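Local structure of transcription termination factor NusA (Planctomyces limnophilus, 4MTN) at residues E28-A33 / Q87-K92; R181-E186 / R234-E239; R278-V283 / D309-T314. The protein probably takes part in both transcription termination and antitermination, binding the core RNA polymerase and the nascent RNA. All coordinates share one frame; numbering follows the deposited sequence.

Interaction 1. Residues E28-A33 / Q87-K92; sequences EGVEQA and QVMIQK
Met89 and Lys92, one helical turn apart on helix 87-105, carry this contact by settling on the same patch of helix 23-42. The two short helical segments run obliquely, at 121° between their N-to-C directions, and their axes come within 8.1 Å, which is close for helices. Met89, present as selenomethionine, comes first. Its CG is anti to the backbone N (chi1 175°) and the chain stays extended to SE, which carries the side chain along the flank of the other helix. CG lies against CB of Ala33 at 4.1 Å. Farther out, SE comes alongside CG2 of Val30, the two side chains pointing the same way. Both also touch helix 7-18, where Met89 meets Ile11 and Val30 meets Val8 and Val12. Ile90, the next residue, turns from this interface and packs on Ile15 of the same helix. Lys92 then closes the approach. Facing it is Gly29, which has no side chain to hold the backbones apart, and the CA atoms of Gly29 and Lys92 are 4.9 Å from each other. CB of Lys92 rests 3.5 Å from O of Gly29, an oxygen already engaged by N of Ala33 within its own helix. A bend at chi2 (-70°) then sends the rest of the lysine across Gln32, with CD 3.7 Å from CB of Gln32. It is thus the methylene stem of Lys92 that makes these contacts. The whole is a close helix-helix crossing at a glycine with an apolar core on one flank, and it belongs to the NusA N-terminal domain, which in NusA relatives binds RNA polymerase, and probably does so here.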
loop_
_atom_site.group_PDB
_atom_site.type_symbol
_atom_site.label_atom_id
_atom_site.label_comp_id
_atom_site.label_asym_id
_atom_site.label_seq_id
_atom_site.Cartn_x
_atom_site.Cartn_y
_atom_site.Cartn_z
ATOM N N GLU A 28 23.201 19.778 -17.258
ATOM C CA GLU A 28 21.973 20.367 -16.736
ATOM C C GLU A 28 22.238 21.128 -15.441
ATOM O O GLU A 28 21.651 22.182 -15.199
ATOM C CB GLU A 28 20.914 19.288 -16.504
ATOM C CG GLU A 28 20.316 18.714 -17.777
ATOM C CD GLU A 28 19.316 17.606 -17.503
ATOM O OE1 GLU A 28 19.537 16.824 -16.554
ATOM O OE2 GLU A 28 18.305 17.521 -18.232
ATOM N N GLY A 29 23.128 20.586 -14.616
ATOM C CA GLY A 29 23.489 21.218 -13.361
ATOM C C GLY A 29 24.227 22.526 -13.569
ATOM O O GLY A 29 23.926 23.528 -12.921
ATOM N N VAL A 30 25.197 22.513 -14.478
ATOM C CA VAL A 30 25.975 23.706 -14.792
ATOM C C VAL A 30 25.086 24.787 -15.402
ATOM O O VAL A 30 25.247 25.973 -15.110
ATOM C CB VAL A 30 27.137 23.384 -15.758
ATOM C CG1 VAL A 30 27.893 24.649 -16.135
ATOM C CG2 VAL A 30 28.081 22.371 -15.129
ATOM N N GLU A 31 24.142 24.369 -16.239
ATOM C CA GLU A 31 23.183 25.292 -16.839
ATOM C C GLU A 31 22.374 26.010 -15.765
ATOM O O GLU A 31 22.203 27.227 -15.816
ATOM C CB GLU A 31 22.244 24.554 -17.797
ATOM C CG GLU A 31 22.873 24.180 -19.128
ATOM C CD GLU A 31 21.914 23.436 -20.039
ATOM O OE1 GLU A 31 20.802 23.099 -19.583
ATOM O OE2 GLU A 31 22.272 23.191 -21.210
ATOM N N GLN A 32 21.888 25.250 -14.789
ATOM C CA GLN A 32 21.097 25.813 -13.702
ATOM C C GLN A 32 21.933 26.738 -12.823
ATOM O O GLN A 32 21.405 27.658 -12.198
ATOM C CB GLN A 32 20.476 24.698 -12.858
ATOM C CG GLN A 32 19.424 23.883 -13.591
ATOM C CD GLN A 32 18.267 24.730 -14.081
ATOM O OE1 GLN A 32 17.841 25.671 -13.412
ATOM N NE2 GLN A 32 17.753 24.403 -15.262
ATOM N N ALA A 33 23.239 26.490 -12.778
ATOM C CA ALA A 33 24.153 27.344 -12.029
ATOM C C ALA A 33 24.362 28.667 -12.758
ATOM O O ALA A 33 24.394 29.731 -12.138
ATOM C CB ALA A 33 25.482 26.639 -11.805
ATOM N N GLN A 87 30.922 24.749 -4.542
ATOM C CA GLN A 87 30.052 23.696 -4.030
ATOM C C GLN A 87 28.590 24.025 -4.315
ATOM O O GLN A 87 27.722 23.154 -4.242
ATOM C CB GLN A 87 30.270 23.494 -2.526
ATOM C CG GLN A 87 29.448 24.416 -1.631
ATOM C CD GLN A 87 29.931 25.855 -1.652
ATOM O OE1 GLN A 87 30.995 26.161 -2.190
ATOM N NE2 GLN A 87 29.147 26.747 -1.060
ATOM N N VAL A 88 28.326 25.287 -4.639
ATOM C CA VAL A 88 26.980 25.731 -4.978
ATOM C C VAL A 88 26.546 25.128 -6.309
ATOM O O VAL A 88 25.381 24.773 -6.495
ATOM C CB VAL A 88 26.895 27.266 -5.060
ATOM C CG1 VAL A 88 25.448 27.712 -5.213
ATOM C CG2 VAL A 88 27.523 27.898 -3.826
HETATM N N MSE A 89 27.496 25.015 -7.230
HETATM C CA MSE A 89 27.243 24.411 -8.532
HETATM C C MSE A 89 26.939 22.924 -8.391
HETATM O O MSE A 89 26.065 22.392 -9.075
HETATM C CB MSE A 89 28.442 24.621 -9.459
HETATM C CG MSE A 89 28.325 23.923 -10.802
HETATM SE SE MSE A 89 29.900 24.202 -11.911
HETATM C CE MSE A 89 31.257 23.540 -10.677
ATOM N N ILE A 90 27.665 22.263 -7.496
ATOM C CA ILE A 90 27.460 20.843 -7.230
ATOM C C ILE A 90 26.076 20.609 -6.632
ATOM O O ILE A 90 25.454 19.573 -6.867
ATOM C CB ILE A 90 28.536 20.283 -6.278
ATOM C CG1 ILE A 90 29.931 20.729 -6.726
ATOM C CG2 ILE A 90 28.457 18.764 -6.207
ATOM C CD1 ILE A 90 30.325 20.219 -8.096
ATOM N N GLN A 91 25.599 21.583 -5.864
ATOM C CA GLN A 91 24.259 21.519 -5.290
ATOM C C GLN A 91 23.209 21.537 -6.397
ATOM O O GLN A 91 22.150 20.922 -6.272
ATOM C CB GLN A 91 24.031 22.677 -4.316
ATOM C CG GLN A 91 22.682 22.645 -3.616
ATOM C CD GLN A 91 22.547 23.722 -2.558
ATOM O OE1 GLN A 91 23.516 24.402 -2.220
ATOM N NE2 GLN A 91 21.339 23.884 -2.029
ATOM N N LYS A 92 23.511 22.245 -7.482
ATOM C CA LYS A 92 22.641 22.272 -8.650
ATOM C C LYS A 92 22.748 20.969 -9.437
ATOM O O LYS A 92 21.760 20.480 -9.985
ATOM C CB LYS A 92 22.983 23.460 -9.551
ATOM C CG LYS A 92 22.446 24.795 -9.060
ATOM C CD LYS A 92 20.933 24.859 -9.185
ATOM C CE LYS A 92 20.405 26.234 -8.810
ATOM N NZ LYS A 92 18.932 26.340 -9.011
#

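Interaction 2. Residues R181-E186 / R234-E239; sequences RLLELE and RNVGEE. With SO4 (sulfate ion), chain C.
Glu186 carries its CG roughly anti to the backbone N and then bends at chi2 (71°), which lays its carboxylate across Asn235, while Val236, with CG1 anti to N, spreads both methyls toward helix 176-186. The second helix, 231-239, follows the GXXG loop of the first KH domain, so the contact joins that domain to the helix leading out of the S1 domain. The segments cross at 137° with axes 9.7 Å apart. Val236 is the wedge: CG1 meets CB of Leu182 at 3.7 Å, and CG2 touches CD2 of Leu183 and lies against CB of Glu186, the side chains of Val236 and Glu186 running in opposite directions. Leu182 also reaches Ile112 of the S1 barrel. At one border ND2 of Asn235 gives OE2 of Glu186 a weak hydrogen bond of 3.4 Å, the amide and carboxylate planes standing 73° apart. Glu239, poorly ordered, brings OE2 to 3.9 Å from OE1 of Glu186, a proximity of like charges that could raise their proton affinity; a long, weak ion pair of Glu239 with Arg154 may ease it. A sulfate lies at the guanidinium edge of Arg234, though its exact placing is doubtful. On the first helix, Arg181 grips Glu184 in a side-on salt bridge, NE to OE1 and NH2 to OE2, the latter 3.0 Å and nearly straight.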
loop_
_atom_site.group_PDB
_atom_site.type_symbol
_atom_site.label_atom_id
_atom_site.label_comp_id
_atom_site.label_asym_id
_atom_site.label_seq_id
_atom_site.Cartn_x
_atom_site.Cartn_y
_atom_site.Cartn_z
ATOM N N ARG A 181 4.264 -9.636 -8.211
ATOM C CA ARG A 181 5.387 -9.614 -9.141
ATOM C C ARG A 181 6.081 -10.971 -9.207
ATOM O O ARG A 181 6.363 -11.481 -10.290
ATOM C CB ARG A 181 6.401 -8.539 -8.741
ATOM C CG ARG A 181 5.889 -7.108 -8.791
ATOM C CD ARG A 181 5.682 -6.617 -10.214
ATOM N NE ARG A 181 4.334 -6.883 -10.702
ATOM C CZ ARG A 181 3.290 -6.090 -10.482
ATOM N NH1 ARG A 181 3.435 -4.979 -9.775
ATOM N NH2 ARG A 181 2.098 -6.410 -10.969
ATOM N N LEU A 182 6.358 -11.544 -8.039
ATOM C CA LEU A 182 7.057 -12.821 -7.950
ATOM C C LEU A 182 6.279 -13.944 -8.626
ATOM O O LEU A 182 6.868 -14.838 -9.238
ATOM C CB LEU A 182 7.327 -13.179 -6.489
ATOM C CG LEU A 182 8.391 -12.338 -5.783
ATOM C CD1 LEU A 182 8.435 -12.667 -4.301
ATOM C CD2 LEU A 182 9.752 -12.553 -6.426
ATOM N N LEU A 183 4.957 -13.895 -8.515
ATOM C CA LEU A 183 4.103 -14.878 -9.170
ATOM C C LEU A 183 4.175 -14.728 -10.685
ATOM O O LEU A 183 4.164 -15.719 -11.417
ATOM C CB LEU A 183 2.657 -14.744 -8.689
ATOM C CG LEU A 183 2.387 -15.308 -7.290
ATOM C CD1 LEU A 183 0.997 -14.932 -6.803
ATOM C CD2 LEU A 183 2.564 -16.817 -7.288
ATOM N N GLU A 184 4.255 -13.484 -11.147
ATOM C CA GLU A 184 4.364 -13.201 -12.573
ATOM C C GLU A 184 5.670 -13.747 -13.140
ATOM O O GLU A 184 5.720 -14.196 -14.283
ATOM C CB GLU A 184 4.264 -11.696 -12.834
ATOM C CG GLU A 184 2.879 -11.112 -12.601
ATOM C CD GLU A 184 2.872 -9.594 -12.596
ATOM O OE1 GLU A 184 3.953 -8.990 -12.758
ATOM O OE2 GLU A 184 1.784 -9.005 -12.426
ATOM N N LEU A 185 6.725 -13.715 -12.333
ATOM C CA LEU A 185 8.027 -14.215 -12.759
ATOM C C LEU A 185 8.077 -15.741 -12.771
ATOM O O LEU A 185 8.600 -16.345 -13.706
ATOM C CB LEU A 185 9.134 -13.673 -11.852
ATOM C CG LEU A 185 9.499 -12.194 -11.985
ATOM C CD1 LEU A 185 10.596 -11.831 -10.997
ATOM C CD2 LEU A 185 9.927 -11.872 -13.409
ATOM N N GLU A 186 7.535 -16.358 -11.727
ATOM C CA GLU A 186 7.656 -17.800 -11.549
ATOM C C GLU A 186 6.676 -18.590 -12.416
ATOM O O GLU A 186 7.012 -19.660 -12.923
ATOM C CB GLU A 186 7.455 -18.168 -10.078
ATOM C CG GLU A 186 8.153 -19.453 -9.664
ATOM C CD GLU A 186 9.661 -19.302 -9.610
ATOM O OE1 GLU A 186 10.140 -18.173 -9.375
ATOM O OE2 GLU A 186 10.369 -20.313 -9.807
ATOM N N ARG A 234 5.334 -22.638 -4.393
ATOM C CA ARG A 234 6.155 -22.773 -3.196
ATOM C C ARG A 234 7.486 -22.041 -3.343
ATOM O O ARG A 234 8.043 -21.556 -2.358
ATOM C CB ARG A 234 6.404 -24.246 -2.871
ATOM C CG ARG A 234 5.204 -24.967 -2.280
ATOM C CD ARG A 234 5.611 -26.309 -1.697
ATOM N NE ARG A 234 6.523 -27.022 -2.584
ATOM C CZ ARG A 234 6.134 -27.793 -3.594
ATOM N NH1 ARG A 234 4.841 -27.955 -3.847
ATOM N NH2 ARG A 234 7.037 -28.400 -4.351
ATOM N N ASN A 235 7.994 -21.969 -4.571
ATOM C CA ASN A 235 9.226 -21.235 -4.846
ATOM C C ASN A 235 9.090 -19.765 -4.466
ATOM O O ASN A 235 10.005 -19.174 -3.891
ATOM C CB ASN A 235 9.615 -21.358 -6.322
ATOM C CG ASN A 235 10.224 -22.705 -6.656
ATOM O OD1 ASN A 235 10.768 -23.388 -5.787
ATOM N ND2 ASN A 235 10.142 -23.095 -7.925
ATOM N N VAL A 236 7.939 -19.186 -4.788
ATOM C CA VAL A 236 7.635 -17.813 -4.407
ATOM C C VAL A 236 7.550 -17.708 -2.888
ATOM O O VAL A 236 8.042 -16.749 -2.290
ATOM C CB VAL A 236 6.315 -17.329 -5.045
ATOM C CG1 VAL A 236 5.935 -15.952 -4.525
ATOM C CG2 VAL A 236 6.433 -17.314 -6.560
ATOM N N GLY A 237 6.940 -18.715 -2.269
ATOM C CA GLY A 237 6.780 -18.748 -0.828
ATOM C C GLY A 237 8.094 -18.838 -0.076
ATOM O O GLY A 237 8.240 -18.259 1.000
ATOM N N GLU A 238 9.053 -19.566 -0.641
ATOM C CA GLU A 238 10.360 -19.718 -0.013
ATOM C C GLU A 238 11.181 -18.443 -0.149
ATOM O O GLU A 238 12.035 -18.151 0.687
ATOM C CB GLU A 238 11.118 -20.902 -0.617
ATOM C CG GLU A 238 10.466 -22.251 -0.354
ATOM C CD GLU A 238 10.254 -22.521 1.125
ATOM O OE1 GLU A 238 11.117 -22.127 1.938
ATOM O OE2 GLU A 238 9.218 -23.127 1.474
ATOM N N GLU A 239 10.917 -17.686 -1.209
ATOM C CA GLU A 239 11.565 -16.395 -1.406
ATOM C C GLU A 239 11.038 -15.387 -0.392
ATOM O O GLU A 239 11.693 -14.389 -0.092
ATOM C CB GLU A 239 11.340 -15.888 -2.832
ATOM C CG GLU A 239 12.058 -16.701 -3.900
ATOM C CD GLU A 239 11.576 -16.380 -5.303
ATOM O OE1 GLU A 239 10.571 -15.651 -5.437
ATOM O OE2 GLU A 239 12.200 -16.859 -6.274
HETATM S S SO4 C . 9.787 -29.910 -5.543
HETATM O O1 SO4 C . 8.468 -30.267 -5.031
HETATM O O2 SO4 C . 10.156 -28.584 -5.055
HETATM O O3 SO4 C . 10.768 -30.888 -5.084
HETATM O O4 SO4 C . 9.757 -29.903 -7.002
#

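Interaction 3. Residues R278-V283 / D309-T314; sequences RVLVLV and DIDVMT
Strands 278-282 and 309-313 run parallel in register, Arg278 beside Asp309 through Leu282 beside Met313, and five backbone hydrogen bonds join them, from Val279 N to Asp309 O through Val283 N to Met313 O at 2.8 Å. Two helices with a GXXG loop between them connect the strands, a crossover that fits the second type II KH repeat of NusA. Val281 and Ile310 meet on one face through their CG2 methyls, 3.7 Å apart, and CB of Val283 touches CG1 of Val312, which also packs on helix 285-292. On the opposite face, Leu280 turns CD1 to CB of Asp311 at 3.8 Å and toward SE of Met313, a selenomethionine; Leu318 of helix 316-330 covers Leu280. At the strand's start, on this face, Arg278 lies beside two aspartates. Its CG is trans to the backbone N (chi1 169°) and a turn at chi3 brings NE beside Asp309, making a weak, bent salt bridge of 3.4 Å with its OD2, the flat groups 59° apart, whereas NH2 has a stronger partner in Asp353. The carboxylate of Asp311 acts by charge only: OD2 sits 3.8 Å above the guanidinium plane of Arg278, toward the rim, off the line of every N-H.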
loop_
_atom_site.group_PDB
_atom_site.type_symbol
_atom_site.label_atom_id
_atom_site.label_comp_id
_atom_site.label_asym_id
_atom_site.label_seq_id
_atom_site.Cartn_x
_atom_site.Cartn_y
_atom_site.Cartn_z
ATOM N N ARG A 278 -21.284 -5.802 4.749
ATOM C CA ARG A 278 -20.881 -7.031 5.417
ATOM C C ARG A 278 -21.479 -8.271 4.762
ATOM O O ARG A 278 -22.665 -8.304 4.437
ATOM C CB ARG A 278 -21.287 -6.971 6.893
ATOM C CG ARG A 278 -21.155 -8.284 7.645
ATOM C CD ARG A 278 -21.815 -8.195 9.010
ATOM N NE ARG A 278 -21.275 -7.100 9.809
ATOM C CZ ARG A 278 -21.801 -6.683 10.957
ATOM N NH1 ARG A 278 -22.888 -7.269 11.441
ATOM N NH2 ARG A 278 -21.245 -5.678 11.618
ATOM N N VAL A 279 -20.647 -9.288 4.563
ATOM C CA VAL A 279 -21.126 -10.584 4.100
ATOM C C VAL A 279 -21.264 -11.525 5.289
ATOM O O VAL A 279 -20.299 -11.766 6.015
ATOM C CB VAL A 279 -20.185 -11.210 3.052
ATOM C CG1 VAL A 279 -20.579 -12.654 2.777
ATOM C CG2 VAL A 279 -20.203 -10.398 1.768
ATOM N N LEU A 280 -22.467 -12.049 5.493
ATOM C CA LEU A 280 -22.718 -12.955 6.605
ATOM C C LEU A 280 -22.562 -14.407 6.163
ATOM O O LEU A 280 -23.347 -14.911 5.360
ATOM C CB LEU A 280 -24.114 -12.718 7.182
ATOM C CG LEU A 280 -24.415 -13.369 8.532
ATOM C CD1 LEU A 280 -23.424 -12.895 9.584
ATOM C CD2 LEU A 280 -25.841 -13.065 8.961
ATOM N N VAL A 281 -21.543 -15.073 6.696
ATOM C CA VAL A 281 -21.236 -16.444 6.309
ATOM C C VAL A 281 -21.644 -17.442 7.389
ATOM O O VAL A 281 -21.170 -17.372 8.524
ATOM C CB VAL A 281 -19.734 -16.611 6.003
ATOM C CG1 VAL A 281 -19.377 -18.081 5.856
ATOM C CG2 VAL A 281 -19.361 -15.837 4.747
ATOM N N LEU A 282 -22.527 -18.368 7.027
ATOM C CA LEU A 282 -22.998 -19.390 7.956
ATOM C C LEU A 282 -22.152 -20.657 7.865
ATOM O O LEU A 282 -21.974 -21.227 6.786
ATOM C CB LEU A 282 -24.469 -19.714 7.692
ATOM C CG LEU A 282 -25.443 -18.587 8.036
ATOM C CD1 LEU A 282 -26.872 -18.991 7.718
ATOM C CD2 LEU A 282 -25.305 -18.204 9.500
ATOM N N VAL A 283 -21.639 -21.095 9.010
ATOM C CA VAL A 283 -20.705 -22.212 9.066
ATOM C C VAL A 283 -21.037 -23.151 10.226
ATOM O O VAL A 283 -21.297 -22.703 11.341
ATOM C CB VAL A 283 -19.250 -21.701 9.200
ATOM C CG1 VAL A 283 -18.334 -22.786 9.722
ATOM C CG2 VAL A 283 -18.747 -21.170 7.864
ATOM N N ASP A 309 -16.846 -7.286 4.484
ATOM C CA ASP A 309 -16.598 -7.706 5.857
ATOM C C ASP A 309 -17.293 -9.035 6.122
ATOM O O ASP A 309 -18.517 -9.124 6.078
ATOM C CB ASP A 309 -17.076 -6.643 6.847
ATOM C CG ASP A 309 -16.936 -7.087 8.291
ATOM O OD1 ASP A 309 -15.790 -7.156 8.785
ATOM O OD2 ASP A 309 -17.972 -7.363 8.933
ATOM N N ILE A 310 -16.504 -10.070 6.388
ATOM C CA ILE A 310 -17.051 -11.402 6.598
ATOM C C ILE A 310 -17.275 -11.691 8.078
ATOM O O ILE A 310 -16.347 -11.621 8.883
ATOM C CB ILE A 310 -16.130 -12.485 6.004
ATOM C CG1 ILE A 310 -15.991 -12.293 4.494
ATOM C CG2 ILE A 310 -16.664 -13.873 6.321
ATOM C CD1 ILE A 310 -15.144 -13.351 3.821
ATOM N N ASP A 311 -18.516 -12.011 8.429
ATOM C CA ASP A 311 -18.862 -12.372 9.798
ATOM C C ASP A 311 -19.279 -13.839 9.853
ATOM O O ASP A 311 -20.320 -14.215 9.315
ATOM C CB ASP A 311 -19.982 -11.474 10.326
ATOM C CG ASP A 311 -20.003 -11.394 11.841
ATOM O OD1 ASP A 311 -19.439 -12.295 12.497
ATOM O OD2 ASP A 311 -20.585 -10.427 12.375
ATOM N N VAL A 312 -18.464 -14.663 10.503
ATOM C CA VAL A 312 -18.708 -16.102 10.537
ATOM C C VAL A 312 -19.467 -16.535 11.787
ATOM O O VAL A 312 -18.992 -16.365 12.910
ATOM C CB VAL A 312 -17.393 -16.895 10.454
ATOM C CG1 VAL A 312 -17.656 -18.381 10.642
ATOM C CG2 VAL A 312 -16.711 -16.640 9.125
HETATM N N MSE A 313 -20.654 -17.094 11.575
HETATM C CA MSE A 313 -21.479 -17.613 12.658
HETATM C C MSE A 313 -22.083 -18.955 12.264
HETATM O O MSE A 313 -22.036 -19.345 11.098
HETATM C CB MSE A 313 -22.599 -16.631 13.014
HETATM C CG MSE A 313 -22.134 -15.237 13.392
HETATM SE SE MSE A 313 -23.634 -14.029 13.681
HETATM C CE MSE A 313 -24.421 -14.902 15.235
ATOM N N THR A 314 -22.647 -19.662 13.238
ATOM C CA THR A 314 -23.440 -20.845 12.939
ATOM C C THR A 314 -24.879 -20.402 12.712
ATOM O O THR A 314 -25.195 -19.220 12.849
ATOM C CB THR A 314 -23.379 -21.893 14.068
ATOM O OG1 THR A 314 -24.155 -21.444 15.186
ATOM C CG2 THR A 314 -21.941 -22.123 14.509
#

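Overall arrangement
From the N terminus, the three contacts come in series, neither nesting nor crossing. Interaction 1 closes a 53-residue loop of helices and strands and ties the start of helix 87-105 to helix 23-42 within the N-terminal domain; helix 87-105 then leads toward the S1 domain. Interaction 2 closes a 47-residue loop beyond the S1 strands, bringing helix 231-239 of the first KH domain back against helix 176-186; its nearest atoms are about 28 Å from those of interaction 1. Interaction 3 closes a shorter, mostly helical loop within what is probably the second KH repeat, about 19 Å from interaction 2 between nearest atoms. Interactions 1 and 3 lie on opposite sides of the chain's centre, as befits an elongated multidomain protein.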